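Local atomic coordinates of D-methionine-binding lipoprotein MetQ (Escherichia coli, PDB entry 4YAH), a protein that binds methionine and hands it to an ATP-driven permease, serving as the substrate-binding lipoprotein of a D-methionine ABC transporter. Residues I33-I38 and L59-V64; E47-V52 and Q248-D253. All blocks are in the same frame, centred on the assembly; numbering follows the deposited sequence.

Interaction 1. Residues I33-I38 and L59-V64; sequences IKVGVI and LDVELV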
# COMPACT_ATOMS: atom_id res chain seq x y z
N ILE A 33 17.37 -7.16 14.35
CA ILE A 33 15.93 -7.10 14.20
C ILE A 33 15.55 -7.52 12.78
O ILE A 33 16.22 -7.15 11.83
CB ILE A 33 15.38 -5.68 14.53
CG1 ILE A 33 13.86 -5.64 14.46
CG2 ILE A 33 15.99 -4.63 13.61
CD1 ILE A 33 13.27 -4.30 14.91
N LYS A 34 14.51 -8.32 12.66
CA LYS A 34 14.00 -8.73 11.34
C LYS A 34 12.76 -7.90 11.01
O LYS A 34 11.81 -7.85 11.80
CB LYS A 34 13.64 -10.22 11.33
CG LYS A 34 14.84 -11.18 11.49
CD LYS A 34 14.39 -12.60 11.24
CE LYS A 34 15.56 -13.57 11.33
NZ LYS A 34 15.17 -14.96 10.96
N VAL A 35 12.77 -7.26 9.84
CA VAL A 35 11.64 -6.43 9.40
C VAL A 35 11.10 -6.90 8.07
O VAL A 35 11.85 -7.01 7.11
CB VAL A 35 12.04 -4.96 9.28
CG1 VAL A 35 10.81 -4.10 8.98
CG2 VAL A 35 12.71 -4.46 10.56
N GLY A 36 9.80 -7.19 8.03
CA GLY A 36 9.16 -7.61 6.80
C GLY A 36 8.76 -6.45 5.92
O GLY A 36 8.14 -5.49 6.38
N VAL A 37 9.12 -6.54 4.64
CA VAL A 37 8.87 -5.51 3.64
C VAL A 37 8.45 -6.17 2.33
O VAL A 37 8.63 -7.38 2.16
CB VAL A 37 10.10 -4.60 3.40
CG1 VAL A 37 10.54 -3.97 4.72
CG2 VAL A 37 11.26 -5.38 2.82
N ILE A 38 7.90 -5.38 1.41
CA ILE A 38 7.46 -5.92 0.12
C ILE A 38 8.52 -5.70 -0.96
O ILE A 38 9.11 -4.61 -1.05
CB ILE A 38 6.15 -5.29 -0.35
CG1 ILE A 38 5.12 -5.23 0.78
CG2 ILE A 38 5.59 -6.07 -1.55
CD1 ILE A 38 4.74 -6.58 1.34
N LEU A 59 23.01 -0.85 14.38
CA LEU A 59 21.95 -1.85 14.52
C LEU A 59 21.94 -2.76 13.29
O LEU A 59 22.04 -2.28 12.16
CB LEU A 59 20.58 -1.17 14.67
CG LEU A 59 19.37 -2.10 14.75
CD1 LEU A 59 19.41 -2.90 16.04
CD2 LEU A 59 18.08 -1.29 14.64
N ASP A 60 21.82 -4.06 13.52
CA ASP A 60 21.79 -5.03 12.43
C ASP A 60 20.34 -5.33 12.04
O ASP A 60 19.68 -6.15 12.67
CB ASP A 60 22.52 -6.31 12.84
CG ASP A 60 22.61 -7.33 11.71
OD1 ASP A 60 22.35 -6.96 10.54
OD2 ASP A 60 22.96 -8.50 12.00
N VAL A 61 19.86 -4.62 11.02
CA VAL A 61 18.53 -4.86 10.48
C VAL A 61 18.56 -5.88 9.33
O VAL A 61 19.29 -5.70 8.36
CB VAL A 61 17.90 -3.56 9.98
CG1 VAL A 61 16.53 -3.82 9.35
CG2 VAL A 61 17.78 -2.56 11.13
N GLU A 62 17.76 -6.93 9.46
CA GLU A 62 17.58 -7.92 8.41
C GLU A 62 16.23 -7.69 7.75
O GLU A 62 15.20 -7.72 8.43
CB GLU A 62 17.65 -9.33 8.98
CG GLU A 62 17.50 -10.39 7.92
CD GLU A 62 17.57 -11.79 8.48
OE1 GLU A 62 18.00 -11.95 9.64
OE2 GLU A 62 17.20 -12.74 7.76
N LEU A 63 16.22 -7.48 6.43
CA LEU A 63 14.97 -7.35 5.70
C LEU A 63 14.50 -8.73 5.26
O LEU A 63 15.27 -9.51 4.69
CB LEU A 63 15.14 -6.43 4.50
CG LEU A 63 15.62 -5.02 4.86
CD1 LEU A 63 15.84 -4.20 3.60
CD2 LEU A 63 14.65 -4.30 5.82
N VAL A 64 13.26 -9.05 5.60
CA VAL A 64 12.62 -10.27 5.14
C VAL A 64 11.60 -9.84 4.12
O VAL A 64 10.72 -9.04 4.43
CB VAL A 64 11.94 -11.02 6.29
CG1 VAL A 64 11.28 -12.30 5.81
CG2 VAL A 64 12.97 -11.35 7.39
O HOH W 1 15.80 -14.90 8.60
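I33 and V61 sit side by side on the apolar face of two parallel strands, their CG2 methyls 3.7 Å apart, while one residue along the chain K34 and E62 stand together on the opposite face. The pair illustrates how a parallel sheet sorts its chemistry by alternation. Five backbone hydrogen bonds fix the register: the amides of I33, V35 and V37 donate to the carbonyls of D60, E62 and V64, and I33 and V35 accept from the amides of E62 and V64. The E62 N to I33 O bond, 2.8 Å long, is nearly straight at 174°, whereas the V64 amide reaches V35 O from 39° above the carbonyl plane.

The close-packed side is lined by I33, V35, V61 and L63. V61 places CG1 anti to its backbone N (chi1 177°), which brings this methyl to 4.1 Å from V35 CG2, leaving the other branch for I33. Beyond the strands, F246 of helix 241-250 lies against V35 and V61, and helix 41-57 packs on V61 and L63.

The other face is looser and wetter. The extended chains of K34 and E62 run alongside each other, with K34 CE 3.4 Å from E62 OE1, yet K34 NZ stays 4.3 Å from that oxygen, too far for a salt bridge. A water donates to E62 OE2 at 2.7 Å; it also lies by K34 NZ, but too close for that half of the bridge to be more than doubtful. E62 OE1 also has a weak hydrogen bond with H32 NE2.

The union of these strands therefore rests on backbone bonds and a layer of apolar side chains, while the opposite charges, near each other but not in a salt bridge, probably add only a weaker attraction.

Interaction 2. Residues E47-V52 and Q248-D253; sequences EVAQKV and QAYQSD
Helix 41-57, the crossover of the beta-alpha-beta unit that begins this periplasmic-binding-protein fold, meets the C-terminal end of helix 241-250 here through small side chains. The example shows how alanines let two helices come close: the CA atoms of A49 and Y250 are only 4.6 Å apart. A49 CB points into the interface and reaches Y250 CD1 at 3.7 Å, approaching the ring obliquely. The CA–CB bond of Y250 points away from helix 41-57, yet with CG anti to the backbone N (chi1 -156°) the ring passes alongside A49, and CB and CG touch that methyl too. In return, A249 CB lies 3.5 Å from A49 O, a methyl set against a backbone carbonyl.

V52, one turn after A49, reaches across with both branches. CG1 lies over the backbone of A249, 3.7 Å from its CA, and CG2 comes to 3.8 Å from S252 OG. That hydroxyl is already engaged: it donates to A249 O over 2.7 Å, tilted 22° from the carbonyl plane, and as N-cap of the next helix it also takes a weak hydrogen bond from V255 N. Between the helices the chain makes an inverse gamma turn centred on Q251. An alanine in place of V52 would probably open a gap beside A249 CA and S252 OG, where the two lost methyls had packed.

Around the contact, A53 of helix 41-57 continues the packing on A249, and V48 and V52 lean on helix 253-262, to which K51 adds a salt bridge with E254. Y250 also rests against T109 and F110 of strand 103-111, so the joint of helices 41-57 and 241-250 has strand 103-111 on the Y250 side and helix 253-262 against V48 and V52.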
# COMPACT_ATOMS: atom_id res chain seq x y z
N GLU A 47 15.90 -0.67 2.35
CA GLU A 47 17.35 -0.87 2.34
C GLU A 47 18.06 0.41 2.79
O GLU A 47 19.10 0.34 3.43
CB GLU A 47 17.83 -1.32 0.95
CG GLU A 47 17.52 -2.78 0.68
CD GLU A 47 18.09 -3.28 -0.63
OE1 GLU A 47 18.88 -2.54 -1.26
OE2 GLU A 47 17.76 -4.42 -1.01
N VAL A 48 17.51 1.57 2.46
CA VAL A 48 18.11 2.81 2.90
C VAL A 48 17.95 2.94 4.43
O VAL A 48 18.87 3.37 5.12
CB VAL A 48 17.50 4.01 2.17
CG1 VAL A 48 18.06 5.32 2.68
CG2 VAL A 48 17.76 3.88 0.67
N ALA A 49 16.78 2.54 4.94
CA ALA A 49 16.54 2.58 6.39
C ALA A 49 17.49 1.64 7.12
O ALA A 49 18.01 1.96 8.19
CB ALA A 49 15.11 2.20 6.71
N GLN A 50 17.70 0.47 6.53
CA GLN A 50 18.66 -0.50 7.03
C GLN A 50 20.04 0.13 7.14
O GLN A 50 20.75 -0.06 8.13
CB GLN A 50 18.67 -1.70 6.08
CG GLN A 50 19.67 -2.79 6.38
CD GLN A 50 19.64 -3.86 5.29
OE1 GLN A 50 19.79 -3.55 4.11
NE2 GLN A 50 19.38 -5.10 5.68
N LYS A 51 20.41 0.89 6.13
CA LYS A 51 21.71 1.54 6.09
C LYS A 51 21.82 2.61 7.17
O LYS A 51 22.82 2.67 7.89
CB LYS A 51 21.93 2.16 4.71
CG LYS A 51 23.26 2.87 4.53
CD LYS A 51 23.08 4.10 3.64
CE LYS A 51 24.36 4.91 3.54
NZ LYS A 51 24.16 6.18 2.79
N VAL A 52 20.80 3.47 7.27
CA VAL A 52 20.76 4.50 8.31
C VAL A 52 20.88 3.85 9.68
O VAL A 52 21.62 4.33 10.53
CB VAL A 52 19.47 5.36 8.24
CG1 VAL A 52 19.36 6.32 9.44
CG2 VAL A 52 19.44 6.15 6.95
N GLN A 248 13.28 5.27 13.97
CA GLN A 248 14.01 6.52 13.80
C GLN A 248 14.84 6.50 12.52
O GLN A 248 14.99 7.53 11.85
CB GLN A 248 14.90 6.80 15.03
CG GLN A 248 14.09 7.39 16.19
CD GLN A 248 14.83 7.42 17.53
OE1 GLN A 248 15.47 8.41 17.88
NE2 GLN A 248 14.70 6.34 18.30
N ALA A 249 15.35 5.33 12.16
CA ALA A 249 16.15 5.18 10.95
C ALA A 249 15.28 5.36 9.71
O ALA A 249 15.67 6.02 8.74
CB ALA A 249 16.83 3.82 10.93
N TYR A 250 14.10 4.77 9.74
CA TYR A 250 13.19 4.86 8.60
C TYR A 250 12.68 6.29 8.42
O TYR A 250 12.56 6.81 7.30
CB TYR A 250 12.03 3.89 8.80
CG TYR A 250 11.34 3.44 7.52
CD1 TYR A 250 11.43 2.12 7.11
CD2 TYR A 250 10.60 4.31 6.75
CE1 TYR A 250 10.81 1.68 5.96
CE2 TYR A 250 9.96 3.87 5.59
CZ TYR A 250 10.09 2.56 5.20
OH TYR A 250 9.47 2.09 4.05
N GLN A 251 12.35 6.93 9.54
CA GLN A 251 11.85 8.30 9.52
C GLN A 251 13.01 9.30 9.43
O GLN A 251 13.25 10.10 10.35
CB GLN A 251 11.01 8.56 10.78
CG GLN A 251 9.85 7.61 10.92
CD GLN A 251 9.00 7.91 12.14
OE1 GLN A 251 9.47 8.52 13.11
NE2 GLN A 251 7.73 7.49 12.11
N SER A 252 13.72 9.25 8.31
CA SER A 252 14.91 10.08 8.12
C SER A 252 14.87 10.74 6.76
O SER A 252 14.21 10.25 5.85
CB SER A 252 16.18 9.25 8.27
OG SER A 252 16.26 8.23 7.27
N ASP A 253 15.59 11.85 6.62
CA ASP A 253 15.66 12.55 5.34
C ASP A 253 16.23 11.64 4.26
O ASP A 253 15.79 11.70 3.11
CB ASP A 253 16.51 13.81 5.46
CG ASP A 253 15.87 14.88 6.33
OD1 ASP A 253 14.62 14.87 6.48
OD2 ASP A 253 16.60 15.74 6.86

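How the interactions relate
Interactions 1 and 2 show a strand pair and the helix connecting it being tied to a distant part of the chain. Helix 41-57, which supplies residues 47-52, follows strand 32-38 and leads into strand 60-66, while residues 248-253 come from near the C-terminus. The centres of the contacts lie about 12 Å apart, and the contacts touch directly: Q50 NE2 probably hydrogen-bonds V61 O at 2.7 Å, and L63 CD1 packs 3.7 Å from E47 CG. Neither contact includes a residue lining the methionine pocket. The side chains of V37 and Y250 are about 10 and 9 Å from the ligand, placing both contacts in the scaffold behind the site.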